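Local coordinates for putative tagatose-6-phosphate ketose/aldose isomerase (Escherichia coli, PDB 3C3J), which is a putative SIS-family protein whose chain holds two alpha/beta SIS domains and which is found as a two-chain assembly, at residues E18-Q23 and A171-I176; A26-L31 and D199-C204; P73-H78 and V186-T191; M179-L184 and Q338-L343. One frame throughout, in Å; residues are numbered along the deposited sequence.

Interaction 1 of 4, residues E18-Q23 and A171-I176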
# COMPACT_ATOMS: atom_id res chain seq x y z
N GLU A 18 25.82 12.89 -7.03
CA GLU A 18 26.05 14.10 -6.25
C GLU A 18 24.98 14.27 -5.16
O GLU A 18 25.29 14.59 -4.02
CB GLU A 18 26.04 15.32 -7.17
CG GLU A 18 26.58 16.61 -6.53
CD GLU A 18 25.55 17.42 -5.75
OE1 GLU A 18 24.38 17.46 -6.17
OE2 GLU A 18 25.92 18.03 -4.70
N GLU A 19 23.74 14.02 -5.55
CA GLU A 19 22.58 14.17 -4.69
C GLU A 19 22.53 13.09 -3.61
O GLU A 19 22.13 13.35 -2.47
CB GLU A 19 21.31 14.26 -5.57
CG GLU A 19 21.30 15.64 -6.30
CD GLU A 19 20.51 15.74 -7.58
OE1 GLU A 19 19.80 14.76 -7.99
OE2 GLU A 19 20.62 16.85 -8.18
N ILE A 20 22.96 11.89 -3.94
CA ILE A 20 23.07 10.83 -2.94
C ILE A 20 24.13 11.21 -1.92
O ILE A 20 23.89 11.17 -0.70
CB ILE A 20 23.41 9.46 -3.56
CG1 ILE A 20 22.24 8.95 -4.39
CG2 ILE A 20 23.76 8.47 -2.45
CD1 ILE A 20 22.63 7.81 -5.35
N ARG A 21 25.30 11.62 -2.40
CA ARG A 21 26.43 11.87 -1.49
C ARG A 21 26.25 13.09 -0.57
O ARG A 21 26.81 13.09 0.52
CB ARG A 21 27.72 11.99 -2.28
CG ARG A 21 28.15 10.69 -2.91
CD ARG A 21 29.49 10.87 -3.59
NE ARG A 21 30.03 9.64 -4.19
CZ ARG A 21 30.63 8.67 -3.51
NH1 ARG A 21 30.70 8.71 -2.20
NH2 ARG A 21 31.14 7.62 -4.15
N HIS A 22 25.51 14.11 -1.00
CA HIS A 22 25.29 15.31 -0.16
C HIS A 22 24.15 15.19 0.87
O HIS A 22 23.84 16.16 1.57
CB HIS A 22 25.23 16.61 -0.99
CG HIS A 22 23.98 16.84 -1.79
ND1 HIS A 22 22.72 16.45 -1.38
CD2 HIS A 22 23.80 17.51 -2.95
CE1 HIS A 22 21.83 16.86 -2.27
NE2 HIS A 22 22.46 17.50 -3.24
N GLN A 23 23.57 14.00 0.99
CA GLN A 23 22.46 13.78 1.93
C GLN A 23 22.78 14.03 3.42
O GLN A 23 22.09 14.86 4.04
CB GLN A 23 21.88 12.41 1.71
CG GLN A 23 20.92 12.40 0.53
CD GLN A 23 20.43 11.00 0.22
OE1 GLN A 23 21.24 10.10 -0.07
NE2 GLN A 23 19.12 10.80 0.30
N ALA A 171 15.14 10.78 -10.51
CA ALA A 171 14.85 10.01 -9.32
C ALA A 171 15.22 10.84 -8.08
O ALA A 171 16.38 11.24 -7.93
CB ALA A 171 15.62 8.72 -9.35
N MSE A 172 14.26 11.05 -7.19
CA MSE A 172 14.47 11.82 -5.97
C MSE A 172 15.33 11.05 -4.99
O MSE A 172 15.11 9.86 -4.77
CB MSE A 172 13.15 12.14 -5.30
CG MSE A 172 12.25 13.08 -6.07
SE MSE A 172 10.49 13.19 -5.15
CE MSE A 172 11.01 13.96 -3.41
N THR A 173 16.33 11.71 -4.41
CA THR A 173 17.19 11.11 -3.39
C THR A 173 17.25 12.06 -2.19
O THR A 173 16.51 11.88 -1.19
CB THR A 173 18.60 10.76 -3.95
OG1 THR A 173 19.27 11.94 -4.42
CG2 THR A 173 18.49 9.73 -5.10
N SER A 174 18.09 13.09 -2.26
CA SER A 174 18.22 14.02 -1.12
C SER A 174 16.93 14.79 -0.81
O SER A 174 16.72 15.20 0.33
CB SER A 174 19.39 15.01 -1.29
OG SER A 174 19.15 16.00 -2.27
N SER A 175 16.08 15.01 -1.81
CA SER A 175 14.80 15.71 -1.57
C SER A 175 13.93 14.88 -0.59
O SER A 175 13.54 15.36 0.48
CB SER A 175 14.07 15.99 -2.88
OG SER A 175 13.94 14.81 -3.65
N ILE A 176 13.72 13.61 -0.93
CA ILE A 176 12.90 12.74 -0.10
C ILE A 176 13.49 12.56 1.31
O ILE A 176 12.80 12.75 2.29
CB ILE A 176 12.55 11.37 -0.78
CG1 ILE A 176 11.74 10.49 0.18
CG2 ILE A 176 13.78 10.59 -1.24
CD1 ILE A 176 12.51 9.65 1.13
O HOH W 1 18.70 12.52 -7.06
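T173 sits against the helical turn of E18-Q23 and touches both E19 and I20. Its first torsion (chi1 61°) puts OG1 between the backbone N and the carbonyl carbon. This sends the hydroxyl to E19 and the methyl to I20. T173 OG1 lies 3.3 Å from E19 CB. T173 CG2 is 3.9 Å from I20 CG1, and these two side chains cross at about a right angle. A water also bridges the two segments. It accepts a proton from T173 OG1 at 2.8 Å and donates to E19 OE1 at 2.7 Å and to A171 O at 2.8 Å. The glutamate chain runs extended beyond CG, which carries its carboxylate to this water. The same carboxylate also takes the backbone N-H of R168 and of G169. S174 packs next to T173. Its CB rests 3.4 Å from E19 O and 3.5 Å from Q23 CG, so the start of the Q23 chain lies along it. S174 OG turns to D167, whose other oxygen takes T173 N and S175 OG. T173 is the N-cap residue of helix 174-187, in the first SIS domain, but its side chain makes no capping bond. The contact is buried yet largely polar. Its one bridging water uses three protein oxygens, so the N-terminal helix is tied to this helix start through E19 as well as by packing.

Interaction 2 of 4, residues A26-L31 and D199-C204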
# COMPACT_ATOMS: atom_id res chain seq x y z
N ALA A 26 23.07 17.67 4.00
CA ALA A 26 21.77 18.33 3.79
C ALA A 26 20.82 18.12 4.99
O ALA A 26 20.09 19.04 5.40
CB ALA A 26 21.13 17.86 2.47
N TRP A 27 20.85 16.92 5.57
CA TRP A 27 19.98 16.59 6.70
C TRP A 27 20.24 17.52 7.87
O TRP A 27 19.32 18.10 8.44
CB TRP A 27 20.17 15.13 7.12
CG TRP A 27 19.85 14.15 6.05
CD1 TRP A 27 19.11 14.38 4.92
CD2 TRP A 27 20.23 12.78 6.00
NE1 TRP A 27 19.02 13.27 4.18
CE2 TRP A 27 19.71 12.25 4.80
CE3 TRP A 27 20.98 11.94 6.84
CZ2 TRP A 27 19.89 10.92 4.43
CZ3 TRP A 27 21.17 10.60 6.46
CH2 TRP A 27 20.62 10.11 5.28
N ILE A 28 21.51 17.70 8.20
CA ILE A 28 21.90 18.51 9.34
C ILE A 28 21.67 20.01 9.07
O ILE A 28 21.24 20.73 9.95
CB ILE A 28 23.34 18.16 9.81
CG1 ILE A 28 23.40 16.69 10.19
CG2 ILE A 28 23.73 18.99 11.02
CD1 ILE A 28 22.23 16.24 11.09
N ARG A 29 21.89 20.45 7.83
CA ARG A 29 21.54 21.77 7.39
C ARG A 29 20.05 22.02 7.58
O ARG A 29 19.68 23.06 8.12
CB ARG A 29 21.93 21.98 5.92
CG ARG A 29 23.35 22.48 5.76
CD ARG A 29 23.91 22.33 4.36
NE ARG A 29 23.13 22.94 3.28
CZ ARG A 29 23.08 24.23 3.00
NH1 ARG A 29 22.38 24.65 1.95
NH2 ARG A 29 23.68 25.13 3.77
N SER A 30 19.21 21.06 7.22
CA SER A 30 17.78 21.30 7.36
C SER A 30 17.37 21.39 8.85
O SER A 30 16.59 22.28 9.23
CB SER A 30 16.93 20.24 6.67
OG SER A 30 15.60 20.72 6.62
N LEU A 31 17.89 20.47 9.66
CA LEU A 31 17.53 20.42 11.10
C LEU A 31 18.06 21.62 11.88
O LEU A 31 17.38 22.13 12.77
CB LEU A 31 17.99 19.10 11.73
CG LEU A 31 16.98 17.93 11.60
CD1 LEU A 31 16.40 17.80 10.19
CD2 LEU A 31 17.54 16.60 12.11
N ASP A 199 23.95 11.44 14.63
CA ASP A 199 24.35 10.01 14.63
C ASP A 199 23.87 9.32 13.35
O ASP A 199 24.52 8.41 12.85
CB ASP A 199 23.80 9.28 15.85
CG ASP A 199 24.30 9.87 17.17
OD1 ASP A 199 25.40 10.46 17.19
OD2 ASP A 199 23.58 9.78 18.20
N VAL A 200 22.71 9.76 12.83
CA VAL A 200 22.15 9.14 11.62
C VAL A 200 22.95 9.62 10.40
O VAL A 200 23.34 8.81 9.55
CB VAL A 200 20.62 9.43 11.49
CG1 VAL A 200 20.03 8.78 10.22
CG2 VAL A 200 19.87 8.94 12.74
N ALA A 201 23.20 10.92 10.34
CA ALA A 201 24.04 11.52 9.31
C ALA A 201 25.42 10.88 9.34
O ALA A 201 25.95 10.53 8.31
CB ALA A 201 24.13 13.06 9.50
N ASP A 202 26.00 10.74 10.53
CA ASP A 202 27.33 10.10 10.68
C ASP A 202 27.35 8.65 10.13
O ASP A 202 28.27 8.25 9.45
CB ASP A 202 27.76 10.04 12.16
CG ASP A 202 28.24 11.40 12.73
OD1 ASP A 202 28.36 12.40 11.99
OD2 ASP A 202 28.48 11.45 13.97
N ARG A 203 26.32 7.88 10.46
CA ARG A 203 26.26 6.50 10.06
C ARG A 203 26.05 6.38 8.57
O ARG A 203 26.68 5.57 7.93
CB ARG A 203 25.17 5.77 10.81
CG ARG A 203 25.31 4.28 10.77
CD ARG A 203 24.10 3.66 11.42
NE ARG A 203 24.38 2.35 11.94
CZ ARG A 203 23.52 1.65 12.66
NH1 ARG A 203 22.31 2.13 12.90
NH2 ARG A 203 23.86 0.47 13.14
N CYS A 204 25.18 7.23 8.01
CA CYS A 204 24.95 7.21 6.57
C CYS A 204 26.19 7.69 5.79
O CYS A 204 26.50 7.15 4.72
CB CYS A 204 23.69 8.01 6.22
SG CYS A 204 22.20 7.13 6.78
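W27 reaches across to helix 198-210 with the outer edge of its six-membered ring. CG lies anti to the carbonyl carbon (chi1 -60°), and the indole extends toward C204. W27 CZ3 comes within 3.6 Å of C204 CB. The sulfur sits at the ring edge, with C204 SG 4.8 Å from the centroid of the W27 six-membered ring and 88° off the ring normal, a Cys sulfur-aromatic contact made in the ring plane. W27 CE3 is 4.0 Å from A201 CA, at the ring edge. V200 is a looser neighbour, with its CG1 4.3 Å from W27 CZ3. The indole N-H is used elsewhere, in a hydrogen bond to T177 OG1, and the ring meets F340 edge-to-face. These are two antiparallel helices packed side by side: the axes of the two short segments pass 10.0 Å apart at 166°. They lie among the helices between the two SIS-type parallel sheets, and helices 174-187 and 335-356 pack against them. One residue on, I28 lays its CG1 arm on the small A201, with I28 CG1 3.8 Å from A201 CB. I28 CD1 also touches that methyl, at 4.0 Å.

Interaction 3 of 4, residues P73-H78 and V186-T191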
# COMPACT_ATOMS: atom_id res chain seq x y z
N PRO A 73 2.73 6.12 10.89
CA PRO A 73 2.36 5.29 12.04
C PRO A 73 3.21 5.55 13.26
O PRO A 73 2.67 5.69 14.35
CB PRO A 73 2.57 3.86 11.53
CG PRO A 73 2.50 4.00 10.01
CD PRO A 73 3.16 5.30 9.75
N TRP A 74 4.53 5.60 13.10
CA TRP A 74 5.41 5.97 14.21
C TRP A 74 5.04 7.32 14.82
O TRP A 74 4.92 7.45 16.05
CB TRP A 74 6.88 5.96 13.79
CG TRP A 74 7.77 6.24 14.95
CD1 TRP A 74 8.14 5.35 15.91
CD2 TRP A 74 8.34 7.51 15.31
NE1 TRP A 74 8.94 5.98 16.85
CE2 TRP A 74 9.08 7.30 16.51
CE3 TRP A 74 8.30 8.79 14.75
CZ2 TRP A 74 9.78 8.33 17.15
CZ3 TRP A 74 9.03 9.82 15.38
CH2 TRP A 74 9.75 9.58 16.56
N LEU A 75 4.81 8.32 13.97
CA LEU A 75 4.40 9.63 14.48
C LEU A 75 3.07 9.56 15.28
O LEU A 75 2.93 10.20 16.33
CB LEU A 75 4.29 10.65 13.34
CG LEU A 75 5.59 11.29 12.86
CD1 LEU A 75 5.32 12.17 11.64
CD2 LEU A 75 6.28 12.06 13.99
N ALA A 76 2.12 8.79 14.77
CA ALA A 76 0.84 8.60 15.44
C ALA A 76 1.08 8.04 16.86
O ALA A 76 0.54 8.58 17.84
CB ALA A 76 -0.05 7.64 14.62
N SER A 77 1.86 6.97 16.96
CA SER A 77 2.06 6.29 18.23
C SER A 77 2.95 7.09 19.15
O SER A 77 2.70 7.14 20.35
CB SER A 77 2.65 4.90 18.06
OG SER A 77 3.85 4.93 17.33
N HIS A 78 4.00 7.69 18.59
CA HIS A 78 4.93 8.49 19.38
C HIS A 78 4.26 9.71 20.02
O HIS A 78 4.54 10.02 21.17
CB HIS A 78 6.11 8.96 18.54
CG HIS A 78 7.21 9.57 19.35
ND1 HIS A 78 7.41 10.93 19.42
CD2 HIS A 78 8.16 9.01 20.14
CE1 HIS A 78 8.45 11.18 20.21
NE2 HIS A 78 8.92 10.03 20.65
N VAL A 186 10.18 18.16 13.05
CA VAL A 186 9.13 19.12 13.36
C VAL A 186 8.23 18.55 14.45
O VAL A 186 7.94 19.25 15.42
CB VAL A 186 8.27 19.50 12.12
CG1 VAL A 186 6.94 20.18 12.55
CG2 VAL A 186 9.10 20.43 11.15
N PHE A 187 7.83 17.28 14.32
CA PHE A 187 6.81 16.72 15.22
C PHE A 187 7.33 15.91 16.40
O PHE A 187 6.59 15.72 17.37
CB PHE A 187 5.77 15.93 14.40
CG PHE A 187 4.98 16.80 13.49
CD1 PHE A 187 3.95 17.59 14.00
CD2 PHE A 187 5.32 16.92 12.15
CE1 PHE A 187 3.23 18.43 13.15
CE2 PHE A 187 4.62 17.77 11.32
CZ PHE A 187 3.57 18.55 11.83
N ALA A 188 8.58 15.46 16.33
CA ALA A 188 9.19 14.69 17.42
C ALA A 188 10.59 15.25 17.78
O ALA A 188 11.57 14.52 17.79
CB ALA A 188 9.25 13.23 17.05
N PRO A 189 10.67 16.54 18.09
CA PRO A 189 12.00 17.15 18.30
C PRO A 189 12.73 16.66 19.54
O PRO A 189 13.95 16.82 19.65
CB PRO A 189 11.70 18.64 18.41
CG PRO A 189 10.31 18.70 18.92
CD PRO A 189 9.59 17.54 18.25
N GLU A 190 12.00 16.05 20.46
CA GLU A 190 12.61 15.49 21.66
C GLU A 190 13.39 14.20 21.35
O GLU A 190 14.16 13.74 22.19
CB GLU A 190 11.55 15.28 22.74
CG GLU A 190 10.52 14.19 22.47
CD GLU A 190 9.46 14.55 21.39
OE1 GLU A 190 9.34 15.70 20.93
OE2 GLU A 190 8.70 13.66 21.01
N THR A 191 13.17 13.64 20.15
CA THR A 191 13.76 12.38 19.71
C THR A 191 14.62 12.60 18.48
O THR A 191 15.74 12.09 18.39
CB THR A 191 12.64 11.36 19.33
OG1 THR A 191 11.79 11.16 20.46
CG2 THR A 191 13.19 9.99 18.89
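W74 and L75 make the apolar half of this contact, against the end of helix 174-187 and the turn that follows it. W74 has CG anti to the backbone N (chi1 -176°), which carries the far end of the indole toward A188 and T191. W74 CH2 is 3.7 Å from A188 CB and 4.2 Å from T191 CG2. The tryptophan and the threonine arrive from opposite directions. L75 sends one branch across: its CD2 lies 3.9 Å from F187 CB, and the two side chains cross at about a right angle. The F187 ring itself leads away, edge-to-face with F83 of strand 82-85, and against L106 and I108 of strand 105-111.

H78 CB lies over the centre of one face of the W74 ring, 3.9 Å above its plane. The W74 and H78 side chains are thus packed on one another before they meet the other segment.

The polar groups gather at the outer, more exposed end, around H78 and E190. These two come close, but the details of their approach are doubtful in the model. The T191 hydroxyl is also near the imidazole. The turn holds itself through the backbone, where T191 N bonds to A188 O at 3.0 Å. Elsewhere on helix 63-79, P73 packs on D97 and S77 on M96 of the second subunit.

The chemistry is graded. L75 and F187 are buried hydrocarbon, the exposed E190 gives the outer end its polar character, and W74 lies between, joining the helix to the turn in the first SIS domain.

Interaction 4 of 4, residues M179-L184 and Q338-L343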
# COMPACT_ATOMS: atom_id res chain seq x y z
N MSE A 179 13.30 15.91 3.36
CA MSE A 179 11.91 16.17 3.74
C MSE A 179 11.47 15.25 4.87
O MSE A 179 10.81 15.71 5.80
CB MSE A 179 10.98 16.05 2.53
CG MSE A 179 11.13 17.23 1.57
SE MSE A 179 9.82 17.25 0.10
CE MSE A 179 10.11 15.49 -0.59
N MSE A 180 11.85 13.97 4.79
CA MSE A 180 11.49 13.01 5.80
C MSE A 180 12.08 13.34 7.18
O MSE A 180 11.38 13.31 8.19
CB MSE A 180 11.89 11.60 5.39
CG MSE A 180 11.43 10.55 6.38
SE MSE A 180 11.29 8.79 5.57
CE MSE A 180 13.16 8.57 4.90
N ALA A 181 13.38 13.63 7.20
CA ALA A 181 14.08 14.02 8.43
C ALA A 181 13.50 15.29 9.00
O ALA A 181 13.33 15.41 10.22
CB ALA A 181 15.57 14.20 8.16
N SER A 182 13.16 16.24 8.13
CA SER A 182 12.55 17.50 8.57
C SER A 182 11.19 17.28 9.24
O SER A 182 10.93 17.82 10.32
CB SER A 182 12.43 18.50 7.42
OG SER A 182 13.70 18.68 6.81
N CYS A 183 10.33 16.48 8.61
CA CYS A 183 9.02 16.17 9.17
C CYS A 183 9.12 15.51 10.55
O CYS A 183 8.46 15.92 11.47
CB CYS A 183 8.19 15.29 8.23
SG CYS A 183 6.44 15.19 8.73
N LEU A 184 10.01 14.53 10.68
CA LEU A 184 10.26 13.89 11.96
C LEU A 184 10.70 14.93 13.01
O LEU A 184 10.19 14.94 14.13
CB LEU A 184 11.31 12.79 11.80
CG LEU A 184 10.91 11.50 11.09
CD1 LEU A 184 12.19 10.67 10.79
CD2 LEU A 184 9.90 10.64 11.90
N GLN A 338 16.67 4.07 11.06
CA GLN A 338 17.19 3.03 10.15
C GLN A 338 16.81 3.18 8.69
O GLN A 338 17.57 2.78 7.81
CB GLN A 338 16.66 1.65 10.56
CG GLN A 338 17.31 1.04 11.79
CD GLN A 338 17.38 -0.47 11.69
OE1 GLN A 338 16.36 -1.18 11.52
NE2 GLN A 338 18.58 -0.98 11.79
N ALA A 339 15.60 3.69 8.43
CA ALA A 339 15.11 3.88 7.07
C ALA A 339 16.15 4.64 6.24
O ALA A 339 16.39 4.30 5.09
CB ALA A 339 13.76 4.64 7.07
N PHE A 340 16.77 5.64 6.84
CA PHE A 340 17.81 6.45 6.17
C PHE A 340 19.01 5.59 5.74
O PHE A 340 19.48 5.66 4.60
CB PHE A 340 18.24 7.61 7.06
CG PHE A 340 17.14 8.61 7.29
CD1 PHE A 340 17.00 9.71 6.45
CD2 PHE A 340 16.24 8.45 8.32
CE1 PHE A 340 15.98 10.61 6.66
CE2 PHE A 340 15.20 9.37 8.54
CZ PHE A 340 15.06 10.44 7.71
N CYS A 341 19.48 4.75 6.65
CA CYS A 341 20.57 3.81 6.38
C CYS A 341 20.24 2.85 5.24
O CYS A 341 21.03 2.69 4.32
CB CYS A 341 20.89 3.00 7.62
SG CYS A 341 21.22 3.98 9.13
N PHE A 342 19.06 2.22 5.28
CA PHE A 342 18.68 1.27 4.23
C PHE A 342 18.60 1.96 2.87
O PHE A 342 19.06 1.41 1.87
CB PHE A 342 17.35 0.61 4.55
CG PHE A 342 17.37 -0.26 5.79
CD1 PHE A 342 18.29 -1.29 5.91
CD2 PHE A 342 16.47 -0.04 6.81
CE1 PHE A 342 18.31 -2.09 7.06
CE2 PHE A 342 16.47 -0.84 7.96
CZ PHE A 342 17.40 -1.87 8.08
N LEU A 343 18.04 3.16 2.84
CA LEU A 343 17.92 3.92 1.62
C LEU A 343 19.27 4.22 0.95
O LEU A 343 19.35 4.24 -0.27
CB LEU A 343 17.11 5.22 1.85
CG LEU A 343 15.60 4.96 1.95
CD1 LEU A 343 14.87 6.25 2.32
CD2 LEU A 343 14.98 4.31 0.68
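M180, a selenomethionine, and F340 form the tight centre of this contact. The methyl CE lies over one face of the phenyl ring, 4.0 Å from the F340 centroid and 19° off the ring normal. This is a CH-pi contact. The selenium stands further off, with M180 SE 5.2 Å from the F340 centroid in an oblique position, a Met-aromatic contact. The M180 chain bends at its last torsion (chi3 57°), which brings the methyl over the ring. The same methyl meets L343 tip to tip, with M180 CE 3.9 Å from L343 CD1. The edge of the phenyl ring is filled too. F340 CZ is 3.6 Å from A181 N and 3.8 Å from A181 CB, so the ring tip is pressed onto the backbone of the other helix.

Away from this centre the fit is looser. L184 gives a smaller contact at the ring edge, with its CD1 4.0 Å from F340 CE2. The backbones stay well apart: the axes of the two short segments are 11.6 Å from each other at 175°, so the phenyl ring bridges much of the gap. None of this faces solvent, since every touching residue is buried. F197 meets F340 edge-to-face, and helix 63-79 supplies I70 to M180 and I71 to L184. L343 continues onto E241 and S242.

Helix 174-187 belongs to the first SIS domain and helix 335-356 to the second. The contact is thus a near-antiparallel helix pair in the apolar core where two parallel-sheet SIS domains of one chain meet.

Helix 174-187 is the common element: interactions 1, 4 and 3 follow one another along it. Interactions 1 and 3 stand about 23 Å apart between centres, with interaction 4 between them, about 12 Å and 13 Å from each. Interaction 1 touches interaction 4 through M172 and M179. Interaction 4 lies about 6 Å from the centre of the chain. Interaction 2 is its closest neighbour, about 9 Å between centres. A probable hydrogen bond, S30 OG to S182 OG at 2.8 Å, joins the two, and C204 SG packs 3.7 Å from F340 C. W74 CZ3 of interaction 3 meets L184 CD2 of interaction 4 at 3.7 Å. Interactions 1 and 2 use adjoining N-terminal segments.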